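Local coordinates for uncharacterized protein (Pseudomonas aeruginosa, PDB 5BR9) that probably takes part in making the threonylcarbamoyladenosine modification of tRNA, as a TsaB-type member of the KAE1/TsaD family, at residues Q109-V120 against G134-M143; A166-G176 against Q183-L193. All blocks are in the same frame, centred on the assembly; numbering follows the deposited sequence.

From the N terminus the chain first builds a five-stranded sheet of its own, ending with strand 98-101, and then enters helix 103-115. Contact 1 begins at the end of that helix. It closes the hairpin of strands 119-125 and 131-139, and the turn into strand 142-152 brings M143 back against the helix. Contact 2 opens only after contact 1 has closed, so the two follow in series and neither nests nor crosses. It pairs strand 168-171 with the outermost strand 187-189. Strands 119-125 and 168-171 are neighbours, so the strands of both contacts belong to one mixed sheet. The salt bridge from R119 to D167 and a probable hydrogen bond from R110 to the L193 carbonyl join them further.

Contact 1: Q109-V120 against G134-M143; sequences QRAYREQGAERV and GCYQLQQGEM
M143 packs against Q109 and Y112 of helix 103-115 and against E118 and V120 beyond it. Its CB lies against Q109 OE1. CG sits close to the same oxygen and to Q109 CA. SD comes obliquely to the Y112 ring, 4.9 Å from its centroid, as a Met-aromatic contact, and is 3.7 Å from Y112 CB. Bends at chi2 (-59°) and chi3 turn the chain back, and CE touches both E118 O and V120 CG2.

Q109 ties the helix to the Q139-E142 turn and the start of strand 142-152 with both ends of its amide. OE1 accepts from M143 N at 2.8 Å, in the carbonyl plane and on a lone pair. NE2 donates to G141 O at 3.0 Å, nearly in its own amide plane. Two bonds therefore fix the rotation of this buried amide. L138 covers one face of the Y112 ring. Its CD1 stands 3.6 Å from the ring centroid, almost on the normal, as a CH-pi contact, while CD2 touches CE1 and the hydroxyl.

Beyond the helix the backbones pair. V120 and Y136 form a hydrogen-bonded antiparallel pair, with V120 N to Y136 O at 2.9 Å, and L138 N donates to E118 O. R119 and Q137 lie side by side at the non-hydrogen-bonded pair, but the guanidinium has its salt bridge with D167. The Y136 hydroxyl bonds E149. A type I' turn from Q139 to E142 then reverses the chain.

The result is a helix packed on an antiparallel beta-meander within a mixed sheet, consistent with the ASKHA (actin-like ATPase) fold of this family.

Contact 2: A166-G176 against Q183-L193; sequences ADWFGAGTGWG and QRPVALDASLL
W168 holds CG between its backbone N and carbonyl carbon (chi1 65°), which turns the indole against P185. F169 has CG anti to its N (chi1 -180°), and its ring lies along 187-189. P185 CB stands 3.7 Å from the centroid of the six-membered ring of W168, nearly on the normal, a CH-pi contact. P185 CD also meets W175 CZ3 at 3.5 Å, obliquely to that ring, so the proline fills the corner between two indoles. L188 CA lies over one face of the F169 ring, and L188 CD2 touches W175 CE3. G170 CA sits 3.3 Å above the plane of the W175 ring.

The strands run parallel. G170 N donates to A187 O at 3.2 Å, D189 N to G170 O at 2.8 Å, and G172 N to D189 O. Waters bridge the two ends: one from W168 O to V186 N, one from T173 N to L192 O, past the last strand bond. D189 OD1 takes S191 N in an Asx turn. The indole nitrogens bond elsewhere, W168 to A163 O and W175 to A121 O.

Three direct backbone hydrogen bonds thus set the parallel register and waters extend the link at both ends, while the side-chain contacts are largely apolar.

Contact 1: Q109-V120 against G134-M143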
loop_
_atom_site.group_PDB
_atom_site.type_symbol
_atom_site.label_atom_id
_atom_site.label_comp_id
_atom_site.label_asym_id
_atom_site.label_seq_id
_atom_site.Cartn_x
_atom_site.Cartn_y
_atom_site.Cartn_z
ATOM N N GLN A 109 -16.656 -18.802 -2.468
ATOM C CA GLN A 109 -17.804 -18.429 -1.663
ATOM C C GLN A 109 -18.822 -17.714 -2.549
ATOM O O GLN A 109 -20.035 -17.937 -2.418
ATOM C CB GLN A 109 -17.406 -17.529 -0.492
ATOM C CG GLN A 109 -18.512 -17.398 0.556
ATOM C CD GLN A 109 -18.666 -18.674 1.358
ATOM O OE1 GLN A 109 -17.702 -19.410 1.544
ATOM N NE2 GLN A 109 -19.874 -18.950 1.823
ATOM N N ARG A 110 -18.339 -16.869 -3.461
ATOM C CA ARG A 110 -19.261 -16.190 -4.377
ATOM C C ARG A 110 -19.972 -17.159 -5.314
ATOM O O ARG A 110 -21.184 -17.050 -5.534
ATOM C CB ARG A 110 -18.538 -15.138 -5.211
ATOM C CG ARG A 110 -19.469 -14.442 -6.196
ATOM C CD ARG A 110 -18.863 -13.190 -6.766
ATOM N NE ARG A 110 -19.837 -12.458 -7.573
ATOM C CZ ARG A 110 -19.563 -11.354 -8.258
ATOM N NH1 ARG A 110 -18.338 -10.840 -8.237
ATOM N NH2 ARG A 110 -20.514 -10.763 -8.961
ATOM N N ALA A 111 -19.227 -18.121 -5.853
ATOM C CA ALA A 111 -19.827 -19.090 -6.764
ATOM C C ALA A 111 -20.856 -19.942 -6.007
ATOM O O ALA A 111 -21.888 -20.334 -6.552
ATOM C CB ALA A 111 -18.763 -19.951 -7.414
ATOM N N TYR A 112 -20.559 -20.228 -4.746
ATOM C CA TYR A 112 -21.500 -20.947 -3.914
ATOM C C TYR A 112 -22.785 -20.133 -3.739
ATOM O O TYR A 112 -23.881 -20.641 -3.963
ATOM C CB TYR A 112 -20.890 -21.269 -2.552
ATOM C CG TYR A 112 -21.946 -21.703 -1.566
ATOM C CD1 TYR A 112 -22.648 -22.898 -1.752
ATOM C CD2 TYR A 112 -22.281 -20.903 -0.468
ATOM C CE1 TYR A 112 -23.643 -23.293 -0.863
ATOM C CE2 TYR A 112 -23.287 -21.298 0.433
ATOM C CZ TYR A 112 -23.952 -22.496 0.225
ATOM O OH TYR A 112 -24.933 -22.904 1.101
ATOM N N ARG A 113 -22.646 -18.862 -3.365
ATOM C CA ARG A 113 -23.809 -18.012 -3.140
ATOM C C ARG A 113 -24.642 -17.822 -4.409
ATOM O O ARG A 113 -25.875 -17.832 -4.360
ATOM C CB ARG A 113 -23.384 -16.645 -2.592
ATOM C CG ARG A 113 -24.534 -15.666 -2.404
ATOM C CD ARG A 113 -24.060 -14.366 -1.772
ATOM N NE ARG A 113 -22.974 -13.721 -2.521
ATOM C CZ ARG A 113 -23.160 -12.963 -3.597
ATOM N NH1 ARG A 113 -24.387 -12.763 -4.063
ATOM N NH2 ARG A 113 -22.123 -12.402 -4.204
ATOM N N GLU A 114 -23.976 -17.668 -5.546
ATOM C CA GLU A 114 -24.678 -17.328 -6.781
ATOM C C GLU A 114 -25.159 -18.532 -7.611
ATOM O O GLU A 114 -26.205 -18.461 -8.234
ATOM C CB GLU A 114 -23.780 -16.446 -7.649
ATOM C CG GLU A 114 -23.628 -15.022 -7.166
ATOM C CD GLU A 114 -22.817 -14.153 -8.139
ATOM O OE1 GLU A 114 -22.502 -14.613 -9.258
ATOM O OE2 GLU A 114 -22.540 -12.983 -7.806
ATOM N N GLN A 115 -24.388 -19.615 -7.632
ATOM C CA GLN A 115 -24.694 -20.775 -8.478
ATOM C C GLN A 115 -25.169 -21.953 -7.658
ATOM O O GLN A 115 -25.647 -22.934 -8.209
ATOM C CB GLN A 115 -23.464 -21.232 -9.274
ATOM C CG GLN A 115 -22.819 -20.172 -10.123
ATOM C CD GLN A 115 -23.774 -19.587 -11.130
ATOM O OE1 GLN A 115 -24.649 -20.279 -11.649
ATOM N NE2 GLN A 115 -23.621 -18.300 -11.408
ATOM N N GLY A 116 -24.987 -21.864 -6.342
ATOM C CA GLY A 116 -25.265 -22.962 -5.433
ATOM C C GLY A 116 -24.246 -24.090 -5.482
ATOM O O GLY A 116 -24.466 -25.147 -4.898
ATOM N N ALA A 117 -23.120 -23.866 -6.152
ATOM C CA ALA A 117 -22.080 -24.904 -6.283
ATOM C C ALA A 117 -21.354 -25.141 -4.962
ATOM O O ALA A 117 -20.847 -24.214 -4.346
ATOM C CB ALA A 117 -21.087 -24.532 -7.364
ATOM N N GLU A 118 -21.319 -26.388 -4.523
ATOM C CA GLU A 118 -20.741 -26.710 -3.230
ATOM C C GLU A 118 -19.310 -27.186 -3.362
ATOM O O GLU A 118 -18.587 -27.297 -2.373
ATOM C CB GLU A 118 -21.608 -27.752 -2.538
ATOM C CG GLU A 118 -22.956 -27.159 -2.210
ATOM C CD GLU A 118 -23.777 -27.997 -1.286
ATOM O OE1 GLU A 118 -23.316 -29.092 -0.900
ATOM O OE2 GLU A 118 -24.890 -27.539 -0.939
ATOM N N ARG A 119 -18.906 -27.438 -4.604
ATOM C CA ARG A 119 -17.518 -27.733 -4.916
ATOM C C ARG A 119 -17.067 -26.815 -6.042
ATOM O O ARG A 119 -17.637 -26.823 -7.136
ATOM C CB ARG A 119 -17.344 -29.209 -5.284
ATOM C CG ARG A 119 -17.860 -30.123 -4.171
ATOM C CD ARG A 119 -17.207 -31.486 -4.132
ATOM N NE ARG A 119 -17.832 -32.430 -5.042
ATOM C CZ ARG A 119 -17.706 -33.751 -4.951
ATOM N NH1 ARG A 119 -18.315 -34.539 -5.831
ATOM N NH2 ARG A 119 -16.987 -34.287 -3.970
ATOM N N VAL A 120 -16.046 -26.012 -5.763
ATOM C CA VAL A 120 -15.577 -25.019 -6.727
ATOM C C VAL A 120 -14.073 -25.100 -6.895
ATOM O O VAL A 120 -13.317 -25.102 -5.923
ATOM C CB VAL A 120 -15.978 -23.587 -6.322
ATOM C CG1 VAL A 120 -15.328 -22.583 -7.275
ATOM C CG2 VAL A 120 -17.496 -23.419 -6.341
ATOM N N GLY A 134 -6.974 -23.115 -6.581
ATOM C CA GLY A 134 -7.416 -23.576 -5.272
ATOM C C GLY A 134 -8.815 -24.162 -5.341
ATOM O O GLY A 134 -9.729 -23.565 -5.920
ATOM N N CYS A 135 -8.976 -25.358 -4.790
ATOM C CA CYS A 135 -10.252 -26.037 -4.816
ATOM C C CYS A 135 -10.907 -25.962 -3.449
ATOM O O CYS A 135 -10.247 -26.129 -2.419
ATOM C CB CYS A 135 -10.091 -27.490 -5.263
ATOM S SG CYS A 135 -9.547 -27.680 -6.971
ATOM N N TYR A 136 -12.214 -25.718 -3.460
ATOM C CA TYR A 136 -12.953 -25.414 -2.249
ATOM C C TYR A 136 -14.219 -26.251 -2.179
ATOM O O TYR A 136 -14.800 -26.583 -3.212
ATOM C CB TYR A 136 -13.288 -23.905 -2.200
ATOM C CG TYR A 136 -12.082 -23.054 -1.867
ATOM C CD1 TYR A 136 -11.891 -22.580 -0.576
ATOM C CD2 TYR A 136 -11.112 -22.749 -2.837
ATOM C CE1 TYR A 136 -10.781 -21.815 -0.240
ATOM C CE2 TYR A 136 -9.976 -21.968 -2.510
ATOM C CZ TYR A 136 -9.830 -21.506 -1.203
ATOM O OH TYR A 136 -8.731 -20.769 -0.825
ATOM N N GLN A 137 -14.631 -26.588 -0.958
ATOM C CA GLN A 137 -15.859 -27.353 -0.722
ATOM C C GLN A 137 -16.591 -26.800 0.499
ATOM O O GLN A 137 -15.974 -26.427 1.502
ATOM C CB GLN A 137 -15.551 -28.837 -0.528
ATOM C CG GLN A 137 -16.775 -29.687 -0.139
ATOM C CD GLN A 137 -16.536 -31.196 -0.266
ATOM O OE1 GLN A 137 -15.502 -31.635 -0.792
ATOM N NE2 GLN A 137 -17.494 -31.994 0.217
ATOM N N LEU A 138 -17.908 -26.745 0.393
ATOM C CA LEU A 138 -18.757 -26.251 1.457
ATOM C C LEU A 138 -18.665 -27.086 2.736
ATOM O O LEU A 138 -18.767 -28.311 2.717
ATOM C CB LEU A 138 -20.212 -26.209 0.986
ATOM C CG LEU A 138 -21.178 -25.408 1.859
ATOM C CD1 LEU A 138 -20.924 -23.903 1.733
ATOM C CD2 LEU A 138 -22.603 -25.742 1.476
ATOM N N GLN A 139 -18.504 -26.393 3.851
ATOM C CA GLN A 139 -18.389 -27.004 5.161
ATOM C C GLN A 139 -19.115 -26.066 6.117
ATOM O O GLN A 139 -18.558 -25.039 6.526
ATOM C CB GLN A 139 -16.914 -27.169 5.543
ATOM C CG GLN A 139 -16.501 -28.466 6.221
ATOM C CD GLN A 139 -14.982 -28.692 6.110
ATOM O OE1 GLN A 139 -14.439 -28.816 5.000
ATOM N NE2 GLN A 139 -14.294 -28.726 7.255
ATOM N N GLN A 140 -20.369 -26.385 6.426
ATOM C CA GLN A 140 -21.158 -25.588 7.361
ATOM C C GLN A 140 -21.266 -24.126 6.914
ATOM O O GLN A 140 -21.023 -23.207 7.697
ATOM C CB GLN A 140 -20.542 -25.659 8.760
ATOM C CG GLN A 140 -20.815 -26.950 9.474
ATOM C CD GLN A 140 -20.031 -27.053 10.752
ATOM O OE1 GLN A 140 -18.944 -26.480 10.873
ATOM N NE2 GLN A 140 -20.581 -27.767 11.727
ATOM N N GLY A 141 -21.610 -23.932 5.645
ATOM C CA GLY A 141 -21.853 -22.623 5.092
ATOM C C GLY A 141 -20.588 -21.925 4.608
ATOM O O GLY A 141 -20.672 -20.888 3.978
ATOM N N GLU A 142 -19.419 -22.512 4.857
ATOM C CA GLU A 142 -18.150 -21.872 4.478
ATOM C C GLU A 142 -17.454 -22.686 3.394
ATOM O O GLU A 142 -17.275 -23.901 3.535
ATOM C CB GLU A 142 -17.220 -21.724 5.705
ATOM C CG GLU A 142 -15.849 -21.067 5.419
ATOM C CD GLU A 142 -14.865 -21.146 6.591
ATOM O OE1 GLU A 142 -15.213 -21.746 7.628
ATOM O OE2 GLU A 142 -13.732 -20.621 6.477
ATOM N N MET A 143 -17.072 -22.021 2.308
ATOM C CA MET A 143 -16.290 -22.681 1.272
ATOM C C MET A 143 -14.874 -22.832 1.816
ATOM O O MET A 143 -14.192 -21.861 2.148
ATOM C CB MET A 143 -16.335 -21.908 -0.048
ATOM C CG MET A 143 -17.707 -21.949 -0.738
ATOM S SD MET A 143 -18.349 -23.603 -1.158
ATOM C CE MET A 143 -17.379 -23.983 -2.615
#

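Contact 2: A166-G176 against Q183-L193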
loop_
_atom_site.group_PDB
_atom_site.type_symbol
_atom_site.label_atom_id
_atom_site.label_comp_id
_atom_site.label_asym_id
_atom_site.label_seq_id
_atom_site.Cartn_x
_atom_site.Cartn_y
_atom_site.Cartn_z
ATOM N N ALA A 166 -20.166 -34.309 -12.021
ATOM C CA ALA A 166 -20.715 -33.172 -12.740
ATOM C C ALA A 166 -21.198 -32.049 -11.811
ATOM O O ALA A 166 -21.937 -31.158 -12.238
ATOM C CB ALA A 166 -21.861 -33.649 -13.638
ATOM N N ASP A 167 -20.784 -32.083 -10.547
ATOM C CA ASP A 167 -21.305 -31.123 -9.575
ATOM C C ASP A 167 -20.322 -29.980 -9.259
ATOM O O ASP A 167 -20.721 -28.928 -8.749
ATOM C CB ASP A 167 -21.685 -31.841 -8.283
ATOM C CG ASP A 167 -20.486 -32.462 -7.604
ATOM O OD1 ASP A 167 -19.798 -33.276 -8.255
ATOM O OD2 ASP A 167 -20.218 -32.114 -6.434
ATOM N N TRP A 168 -19.045 -30.171 -9.563
ATOM C CA TRP A 168 -18.089 -29.101 -9.288
ATOM C C TRP A 168 -18.047 -28.037 -10.408
ATOM O O TRP A 168 -18.320 -28.313 -11.577
ATOM C CB TRP A 168 -16.694 -29.679 -9.032
ATOM C CG TRP A 168 -16.063 -30.371 -10.176
ATOM C CD1 TRP A 168 -16.351 -31.622 -10.638
ATOM C CD2 TRP A 168 -14.998 -29.874 -10.995
ATOM N NE1 TRP A 168 -15.539 -31.931 -11.707
ATOM C CE2 TRP A 168 -14.695 -30.876 -11.943
ATOM C CE3 TRP A 168 -14.273 -28.680 -11.023
ATOM C CZ2 TRP A 168 -13.701 -30.720 -12.905
ATOM C CZ3 TRP A 168 -13.279 -28.526 -11.984
ATOM C CH2 TRP A 168 -13.000 -29.541 -12.908
ATOM N N PHE A 169 -17.703 -26.816 -10.013
ATOM C CA PHE A 169 -17.853 -25.625 -10.844
ATOM C C PHE A 169 -16.509 -24.911 -10.959
ATOM O O PHE A 169 -15.749 -24.847 -9.991
ATOM C CB PHE A 169 -18.936 -24.719 -10.214
ATOM C CG PHE A 169 -19.228 -23.426 -10.964
ATOM C CD1 PHE A 169 -20.163 -23.394 -11.988
ATOM C CD2 PHE A 169 -18.621 -22.231 -10.582
ATOM C CE1 PHE A 169 -20.456 -22.209 -12.656
ATOM C CE2 PHE A 169 -18.918 -21.037 -11.235
ATOM C CZ PHE A 169 -19.835 -21.025 -12.281
ATOM N N GLY A 170 -16.231 -24.352 -12.127
ATOM C CA GLY A 170 -15.009 -23.582 -12.323
ATOM C C GLY A 170 -15.272 -22.079 -12.253
ATOM O O GLY A 170 -16.113 -21.517 -12.975
ATOM N N ALA A 171 -14.552 -21.417 -11.364
ATOM C CA ALA A 171 -14.735 -19.991 -11.158
ATOM C C ALA A 171 -13.430 -19.235 -11.314
ATOM O O ALA A 171 -12.405 -19.639 -10.773
ATOM C CB ALA A 171 -15.311 -19.725 -9.788
ATOM N N GLY A 172 -13.487 -18.126 -12.044
ATOM C CA GLY A 172 -12.373 -17.194 -12.119
ATOM C C GLY A 172 -11.702 -17.068 -13.473
ATOM O O GLY A 172 -11.837 -17.947 -14.344
ATOM N N THR A 173 -10.947 -15.981 -13.629
ATOM C CA THR A 173 -10.326 -15.640 -14.910
ATOM C C THR A 173 -9.283 -16.658 -15.361
ATOM O O THR A 173 -8.899 -16.681 -16.533
ATOM C CB THR A 173 -9.635 -14.270 -14.846
ATOM O OG1 THR A 173 -8.603 -14.314 -13.849
ATOM C CG2 THR A 173 -10.644 -13.151 -14.494
ATOM N N GLY A 174 -8.812 -17.481 -14.427
ATOM C CA GLY A 174 -7.882 -18.557 -14.748
ATOM C C GLY A 174 -8.485 -19.575 -15.706
ATOM O O GLY A 174 -7.773 -20.306 -16.392
ATOM N N TRP A 175 -9.811 -19.623 -15.754
ATOM C CA TRP A 175 -10.501 -20.575 -16.597
ATOM C C TRP A 175 -10.454 -20.186 -18.066
ATOM O O TRP A 175 -10.900 -20.958 -18.916
ATOM C CB TRP A 175 -11.938 -20.768 -16.099
ATOM C CG TRP A 175 -11.903 -21.619 -14.853
ATOM C CD1 TRP A 175 -11.917 -21.185 -13.554
ATOM C CD2 TRP A 175 -11.761 -23.043 -14.798
ATOM N NE1 TRP A 175 -11.814 -22.255 -12.695
ATOM C CE2 TRP A 175 -11.711 -23.408 -13.434
ATOM C CE3 TRP A 175 -11.668 -24.050 -15.769
ATOM C CZ2 TRP A 175 -11.585 -24.734 -13.019
ATOM C CZ3 TRP A 175 -11.554 -25.376 -15.352
ATOM C CH2 TRP A 175 -11.507 -25.701 -13.989
ATOM N N GLY A 176 -9.848 -19.030 -18.367
ATOM C CA GLY A 176 -9.500 -18.702 -19.742
ATOM C C GLY A 176 -8.565 -19.754 -20.325
ATOM O O GLY A 176 -8.528 -19.956 -21.532
ATOM N N GLN A 183 -8.534 -31.575 -16.965
ATOM C CA GLN A 183 -9.965 -31.846 -16.855
ATOM C C GLN A 183 -10.722 -30.527 -16.884
ATOM O O GLN A 183 -10.118 -29.462 -16.742
ATOM C CB GLN A 183 -10.295 -32.630 -15.571
ATOM C CG GLN A 183 -10.046 -31.864 -14.280
ATOM C CD GLN A 183 -8.586 -31.842 -13.859
ATOM O OE1 GLN A 183 -7.933 -32.881 -13.820
ATOM N NE2 GLN A 183 -8.072 -30.654 -13.524
ATOM N N ARG A 184 -12.033 -30.589 -17.100
ATOM C CA ARG A 184 -12.861 -29.394 -17.017
ATOM C C ARG A 184 -14.244 -29.733 -16.467
ATOM O O ARG A 184 -14.741 -30.842 -16.662
ATOM C CB ARG A 184 -12.977 -28.710 -18.383
ATOM C CG ARG A 184 -13.724 -29.482 -19.455
ATOM C CD ARG A 184 -14.437 -28.494 -20.384
ATOM N NE ARG A 184 -15.529 -27.807 -19.696
ATOM C CZ ARG A 184 -16.071 -26.662 -20.097
ATOM N NH1 ARG A 184 -15.617 -26.052 -21.181
ATOM N NH2 ARG A 184 -17.062 -26.123 -19.401
ATOM N N PRO A 185 -14.861 -28.781 -15.755
ATOM C CA PRO A 185 -16.196 -29.005 -15.192
ATOM C C PRO A 185 -17.292 -28.913 -16.246
ATOM O O PRO A 185 -17.046 -28.429 -17.353
ATOM C CB PRO A 185 -16.344 -27.856 -14.184
ATOM C CG PRO A 185 -15.559 -26.740 -14.817
ATOM C CD PRO A 185 -14.364 -27.426 -15.457
ATOM N N VAL A 186 -18.492 -29.357 -15.896
ATOM C CA VAL A 186 -19.635 -29.201 -16.786
ATOM C C VAL A 186 -19.879 -27.713 -17.032
ATOM O O VAL A 186 -20.131 -27.301 -18.157
ATOM C CB VAL A 186 -20.893 -29.884 -16.209
ATOM C CG1 VAL A 186 -22.106 -29.546 -17.050
ATOM C CG2 VAL A 186 -20.705 -31.398 -16.182
ATOM N N ALA A 187 -19.764 -26.906 -15.984
ATOM C CA ALA A 187 -20.024 -25.481 -16.098
ATOM C C ALA A 187 -18.954 -24.607 -15.440
ATOM O O ALA A 187 -18.386 -24.958 -14.406
ATOM C CB ALA A 187 -21.384 -25.171 -15.503
ATOM N N LEU A 188 -18.698 -23.449 -16.034
ATOM C CA LEU A 188 -17.737 -22.510 -15.467
ATOM C C LEU A 188 -18.108 -21.043 -15.736
ATOM O O LEU A 188 -18.969 -20.741 -16.555
ATOM C CB LEU A 188 -16.327 -22.816 -16.006
ATOM C CG LEU A 188 -16.071 -22.941 -17.509
ATOM C CD1 LEU A 188 -16.028 -21.590 -18.189
ATOM C CD2 LEU A 188 -14.770 -23.678 -17.757
ATOM N N ASP A 189 -17.446 -20.137 -15.027
ATOM C CA ASP A 189 -17.588 -18.720 -15.276
ATOM C C ASP A 189 -16.192 -18.104 -15.236
ATOM O O ASP A 189 -15.659 -17.839 -14.161
ATOM C CB ASP A 189 -18.500 -18.045 -14.234
ATOM C CG ASP A 189 -18.768 -16.559 -14.540
ATOM O OD1 ASP A 189 -18.140 -15.982 -15.466
ATOM O OD2 ASP A 189 -19.603 -15.950 -13.828
ATOM N N ALA A 190 -15.612 -17.860 -16.404
ATOM C CA ALA A 190 -14.257 -17.347 -16.467
ATOM C C ALA A 190 -14.194 -15.821 -16.227
ATOM O O ALA A 190 -13.120 -15.229 -16.206
ATOM C CB ALA A 190 -13.643 -17.703 -17.810
ATOM N N SER A 191 -15.335 -15.175 -16.044
ATOM C CA SER A 191 -15.303 -13.734 -15.806
ATOM C C SER A 191 -15.658 -13.358 -14.356
ATOM O O SER A 191 -15.664 -12.180 -13.991
ATOM C CB SER A 191 -16.224 -13.013 -16.784
ATOM O OG SER A 191 -17.562 -13.133 -16.355
ATOM N N LEU A 192 -15.942 -14.354 -13.527
ATOM C CA LEU A 192 -16.273 -14.085 -12.119
ATOM C C LEU A 192 -15.098 -13.527 -11.316
ATOM O O LEU A 192 -13.974 -14.049 -11.368
ATOM C CB LEU A 192 -16.783 -15.354 -11.430
ATOM C CG LEU A 192 -17.558 -15.072 -10.142
ATOM C CD1 LEU A 192 -18.943 -14.443 -10.452
ATOM C CD2 LEU A 192 -17.669 -16.340 -9.300
ATOM N N LEU A 193 -15.390 -12.482 -10.549
ATOM C CA LEU A 193 -14.408 -11.746 -9.771
ATOM C C LEU A 193 -14.761 -11.817 -8.271
ATOM O O LEU A 193 -15.878 -12.171 -7.924
ATOM C CB LEU A 193 -14.350 -10.285 -10.253
ATOM C CG LEU A 193 -13.935 -10.044 -11.714
ATOM C CD1 LEU A 193 -13.894 -8.551 -12.040
ATOM C CD2 LEU A 193 -12.565 -10.691 -12.006
HETATM O O HOH W 1 -18.534 -30.549 -13.075
HETATM O O HOH W 2 -20.400 -28.076 -12.958
HETATM O O HOH W 3 -11.182 -14.297 -11.097
#